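Local coordinates for heme-binding protein HutZ (Vibrio cholerae, PDB 3TGV), which binds heme and probably degrades it to biliverdin beta and delta with release of iron, as a heme oxygenase of the HugZ/HutZ family, at residues Ile46-Ile49 against Ala53-Leu56; Glu68-Ala73 against Phe77-Leu82. The protein carries 1 engineered substitution. All blocks are in the same frame, centred on the assembly; numbering follows the deposited sequence.

Interaction 1. Residues Ile46-Ile49 against Ala53-Leu56; sequences ISHI and ARNL
Arg54 reaches back from the helix to the turn that precedes it and grips two consecutive carbonyls there. Its NE donates to His48 O over 3.2 Å and its NH2 to Ile49 O over 2.9 Å. Both oxygens sit at the edge of the guanidinium, close to its plane, so the pair of bonds fixes how the flat group is rotated. The two carbonyls are met differently: NE comes to His48 O only modestly tilted from the carbonyl plane, whereas NH2 stands above the plane of the Ile49 carbonyl, though its N-H points fairly straight at the oxygen (161°). A bend at chi3 (-84°) turns the end of the arginine toward these oxygens. Nearer the helix, the chain crosses the imidazole of His48 at about a right angle, and Arg54 CG rests over one face of the His48 ring, 3.8 Å from its centroid, a CH-pi contact. The ring stands there because CG of His48 lies anti to its own backbone N (chi1 -174°).

On the buried side the contact is apolar. Ile46 CD1 touches Ala53 CB at 3.5 Å and comes within 4.1 Å of Leu56 CD1, while Ala53 CB packs 3.1 Å from Ser47 O.

Further out, Ser47 OG accepts from Ile49 N at 3.3 Å, an ST turn that shapes the two residues offering their carbonyls. His48 NE2 has a weak bond to Glu57 OE1 of the same helix 51-58. The backbone of Ile46 bonds to Met123 of strand 122-129, whose Phe125 touches both Ile46 and Leu56, and that of His48 to Asp121 just before that strand. The whole is a tight strand-to-helix turn after strand 41-47, tied by the helix's arginine, within the FMN-binding split-barrel type of fold to which this family belongs.

Interaction 2. Residues Glu68-Ala73 against Phe77-Leu82; sequences EDETEA and FARKRL
Arg79 and Lys80 meet Glu68 from the returning chain, with the side chains of Glu70 and Ala73 alongside. Arg79 comes first: its CG packs on Ala73 CB, and a bend at chi3 (74°) directs the guanidinium to Glu68 O. Arg79 NH2 bonds to Glu68 O at 2.7 Å and Arg79 NE adds a weak bond to the same Glu68 O at 3.1 Å. Glu70 CG lies 3.8 Å from Arg79 CZ, over the centre of the guanidinium face, while the carboxylate of Glu70 turns to the hydroxyl of Thr16 and the backbone N of Lys15 of the second subunit.

At Lys80 the backbone is held at both ends. Lys80 N donates almost straight (170°) to Glu68 OE2 over 2.8 Å, approaching from above the carboxylate plane, and Lys80 O accepts from Glu68 N at 3.0 Å. The lysine's own amine leads away to a salt bridge with Glu6. Arg81 then turns back, Arg81 NH1 bonding to Arg79 O at 2.9 Å.

Apart from Glu68 N to Lys80 O, the bonds between the segments run from side chain to backbone. Glu68 and Arg79 form no salt bridge with each other; their charged groups probably serve to fasten the turn through backbone groups.

How the interactions relate
Interactions 1 and 2 follow one another along the chain and lie on opposite sides of its centre, their own centres 27 Å apart and their nearest atoms about 15 Å apart. They do not touch, but the antiparallel sheet joins them: strand 61-67, which follows helix 51-58, leads into 68-73. In each an arginine binds backbone carbonyls across a chain reversal, two carbonyls in interaction 1 and one in interaction 2. Their settings differ. No other chain of the assembly touches interaction 1, whereas interaction 2 lies at the dimer interface, where Asp69 bonds Glu70 and Thr71 of the second subunit. Neither contact can be placed at the heme site on this evidence.

Interaction 1. Residues Ile46-Ile49 against Ala53-Leu56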
# COMPACT_ATOMS: atom_id res chain seq x y z
N ILE A 46 -14.03 3.32 7.18
CA ILE A 46 -13.62 1.92 7.07
C ILE A 46 -14.33 1.00 8.08
O ILE A 46 -14.92 1.45 9.06
CB ILE A 46 -12.09 1.78 7.24
CG1 ILE A 46 -11.66 2.31 8.60
CG2 ILE A 46 -11.38 2.51 6.12
CD1 ILE A 46 -10.19 2.04 8.94
N SER A 47 -14.25 -0.30 7.81
CA SER A 47 -15.01 -1.29 8.57
C SER A 47 -14.25 -1.87 9.76
O SER A 47 -13.14 -2.36 9.61
CB SER A 47 -15.47 -2.40 7.63
OG SER A 47 -16.24 -3.38 8.32
N HIS A 48 -14.88 -1.83 10.93
CA HIS A 48 -14.33 -2.43 12.14
C HIS A 48 -14.11 -3.93 11.97
O HIS A 48 -13.32 -4.54 12.70
CB HIS A 48 -15.24 -2.17 13.34
CG HIS A 48 -14.68 -2.63 14.64
ND1 HIS A 48 -15.01 -3.85 15.20
CD2 HIS A 48 -13.80 -2.05 15.49
CE1 HIS A 48 -14.35 -4.00 16.34
NE2 HIS A 48 -13.61 -2.92 16.53
N ILE A 49 -14.79 -4.54 11.01
CA ILE A 49 -14.53 -5.94 10.72
C ILE A 49 -13.11 -6.17 10.18
O ILE A 49 -12.49 -7.21 10.43
CB ILE A 49 -15.57 -6.52 9.78
CG1 ILE A 49 -16.95 -6.48 10.45
CG2 ILE A 49 -15.22 -7.97 9.42
CD1 ILE A 49 -18.09 -6.86 9.54
N ALA A 53 -9.01 -0.99 10.71
CA ALA A 53 -9.87 -0.23 11.60
C ALA A 53 -9.64 -0.61 13.07
O ALA A 53 -9.61 0.25 13.94
CB ALA A 53 -11.33 -0.41 11.22
N ARG A 54 -9.49 -1.89 13.34
CA ARG A 54 -9.19 -2.33 14.69
C ARG A 54 -7.79 -1.91 15.12
O ARG A 54 -7.54 -1.60 16.28
CB ARG A 54 -9.36 -3.84 14.81
CG ARG A 54 -10.82 -4.30 14.89
CD ARG A 54 -10.91 -5.81 14.90
NE ARG A 54 -10.89 -6.39 13.56
CZ ARG A 54 -10.01 -7.31 13.15
NH1 ARG A 54 -9.08 -7.75 13.98
NH2 ARG A 54 -10.07 -7.78 11.91
N ASN A 55 -6.86 -1.89 14.17
CA ASN A 55 -5.52 -1.38 14.44
C ASN A 55 -5.52 0.11 14.78
O ASN A 55 -4.94 0.50 15.79
CB ASN A 55 -4.57 -1.65 13.28
CG ASN A 55 -4.18 -3.10 13.18
OD1 ASN A 55 -4.58 -3.90 14.00
ND2 ASN A 55 -3.40 -3.44 12.17
N LEU A 56 -6.16 0.93 13.97
CA LEU A 56 -6.14 2.37 14.23
C LEU A 56 -6.83 2.70 15.56
O LEU A 56 -6.54 3.72 16.18
CB LEU A 56 -6.79 3.15 13.09
CG LEU A 56 -6.00 3.19 11.78
CD1 LEU A 56 -6.87 3.79 10.69
CD2 LEU A 56 -4.70 3.97 11.93

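Interaction 2. Residues Glu68-Ala73 against Phe77-Leu82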
# COMPACT_ATOMS: atom_id res chain seq x y z
N GLU A 68 0.44 6.53 -7.95
CA GLU A 68 -0.13 6.37 -9.28
C GLU A 68 -0.27 4.88 -9.58
O GLU A 68 0.41 4.06 -8.97
CB GLU A 68 0.70 7.06 -10.37
CG GLU A 68 1.95 6.30 -10.76
CD GLU A 68 2.79 7.05 -11.80
OE1 GLU A 68 2.22 7.80 -12.62
OE2 GLU A 68 4.01 6.87 -11.79
N ASP A 69 -1.13 4.54 -10.53
CA ASP A 69 -1.43 3.15 -10.84
C ASP A 69 -0.25 2.45 -11.51
O ASP A 69 0.54 3.09 -12.18
CB ASP A 69 -2.64 3.08 -11.77
CG ASP A 69 -3.95 3.38 -11.06
OD1 ASP A 69 -4.01 3.17 -9.83
OD2 ASP A 69 -4.91 3.82 -11.73
N GLU A 70 -0.14 1.13 -11.34
CA GLU A 70 0.90 0.39 -12.03
C GLU A 70 0.84 0.66 -13.53
O GLU A 70 1.87 0.91 -14.15
CB GLU A 70 0.79 -1.12 -11.79
CG GLU A 70 1.48 -1.59 -10.53
CD GLU A 70 1.43 -3.09 -10.35
OE1 GLU A 70 1.49 -3.82 -11.37
OE2 GLU A 70 1.30 -3.53 -9.19
N THR A 71 -0.35 0.61 -14.11
CA THR A 71 -0.46 0.76 -15.57
C THR A 71 -0.18 2.18 -16.07
O THR A 71 0.12 2.36 -17.24
CB THR A 71 -1.83 0.29 -16.10
OG1 THR A 71 -2.88 0.90 -15.34
CG2 THR A 71 -1.94 -1.21 -16.01
N GLU A 72 -0.27 3.18 -15.20
CA GLU A 72 0.01 4.56 -15.61
C GLU A 72 1.49 4.92 -15.49
O GLU A 72 1.96 5.87 -16.11
CB GLU A 72 -0.86 5.55 -14.82
CG GLU A 72 -0.31 7.00 -14.77
CD GLU A 72 -0.30 7.72 -16.13
OE1 GLU A 72 -0.54 8.95 -16.15
OE2 GLU A 72 -0.03 7.08 -17.17
N ALA A 73 2.23 4.16 -14.68
CA ALA A 73 3.62 4.50 -14.39
C ALA A 73 4.56 4.33 -15.58
O ALA A 73 4.62 3.26 -16.19
CB ALA A 73 4.13 3.71 -13.21
N PHE A 77 9.82 1.04 -11.30
CA PHE A 77 10.67 1.23 -10.13
C PHE A 77 10.63 2.66 -9.58
O PHE A 77 11.30 2.97 -8.60
CB PHE A 77 12.11 0.78 -10.42
CG PHE A 77 12.28 -0.71 -10.35
CD1 PHE A 77 11.91 -1.51 -11.42
CD2 PHE A 77 12.77 -1.31 -9.21
CE1 PHE A 77 12.04 -2.88 -11.34
CE2 PHE A 77 12.92 -2.67 -9.13
CZ PHE A 77 12.56 -3.46 -10.19
N ALA A 78 9.83 3.51 -10.20
CA ALA A 78 9.67 4.90 -9.77
C ALA A 78 8.23 5.35 -9.96
O ALA A 78 7.95 6.25 -10.75
CB ALA A 78 10.64 5.81 -10.54
N ARG A 79 7.31 4.71 -9.26
CA ARG A 79 5.92 5.13 -9.29
C ARG A 79 5.78 6.49 -8.59
O ARG A 79 6.27 6.70 -7.49
CB ARG A 79 5.00 4.06 -8.66
CG ARG A 79 4.86 2.79 -9.51
CD ARG A 79 4.12 1.68 -8.77
NE ARG A 79 2.69 1.94 -8.68
CZ ARG A 79 1.84 1.22 -7.95
NH1 ARG A 79 2.26 0.18 -7.23
NH2 ARG A 79 0.55 1.54 -7.94
N LYS A 80 5.15 7.43 -9.29
CA LYS A 80 4.89 8.75 -8.74
C LYS A 80 4.06 8.60 -7.47
O LYS A 80 3.03 7.93 -7.47
CB LYS A 80 4.13 9.56 -9.79
CG LYS A 80 3.82 11.00 -9.46
CD LYS A 80 3.33 11.71 -10.73
CE LYS A 80 2.49 12.94 -10.43
NZ LYS A 80 1.88 13.55 -11.66
N ARG A 81 4.52 9.22 -6.38
CA ARG A 81 3.86 9.00 -5.09
C ARG A 81 4.13 10.09 -4.06
O ARG A 81 5.13 10.82 -4.14
CB ARG A 81 4.28 7.65 -4.52
CG ARG A 81 5.77 7.55 -4.17
CD ARG A 81 6.18 6.09 -3.98
NE ARG A 81 7.57 5.95 -3.55
CZ ARG A 81 8.61 5.83 -4.38
NH1 ARG A 81 8.42 5.82 -5.69
NH2 ARG A 81 9.83 5.71 -3.89
N LEU A 82 3.22 10.18 -3.09
CA LEU A 82 3.33 11.04 -1.92
C LEU A 82 3.22 10.14 -0.70
O LEU A 82 2.30 9.33 -0.63
CB LEU A 82 2.17 12.02 -1.85
CG LEU A 82 1.98 13.06 -2.95
CD1 LEU A 82 0.77 13.91 -2.66
CD2 LEU A 82 3.24 13.94 -3.10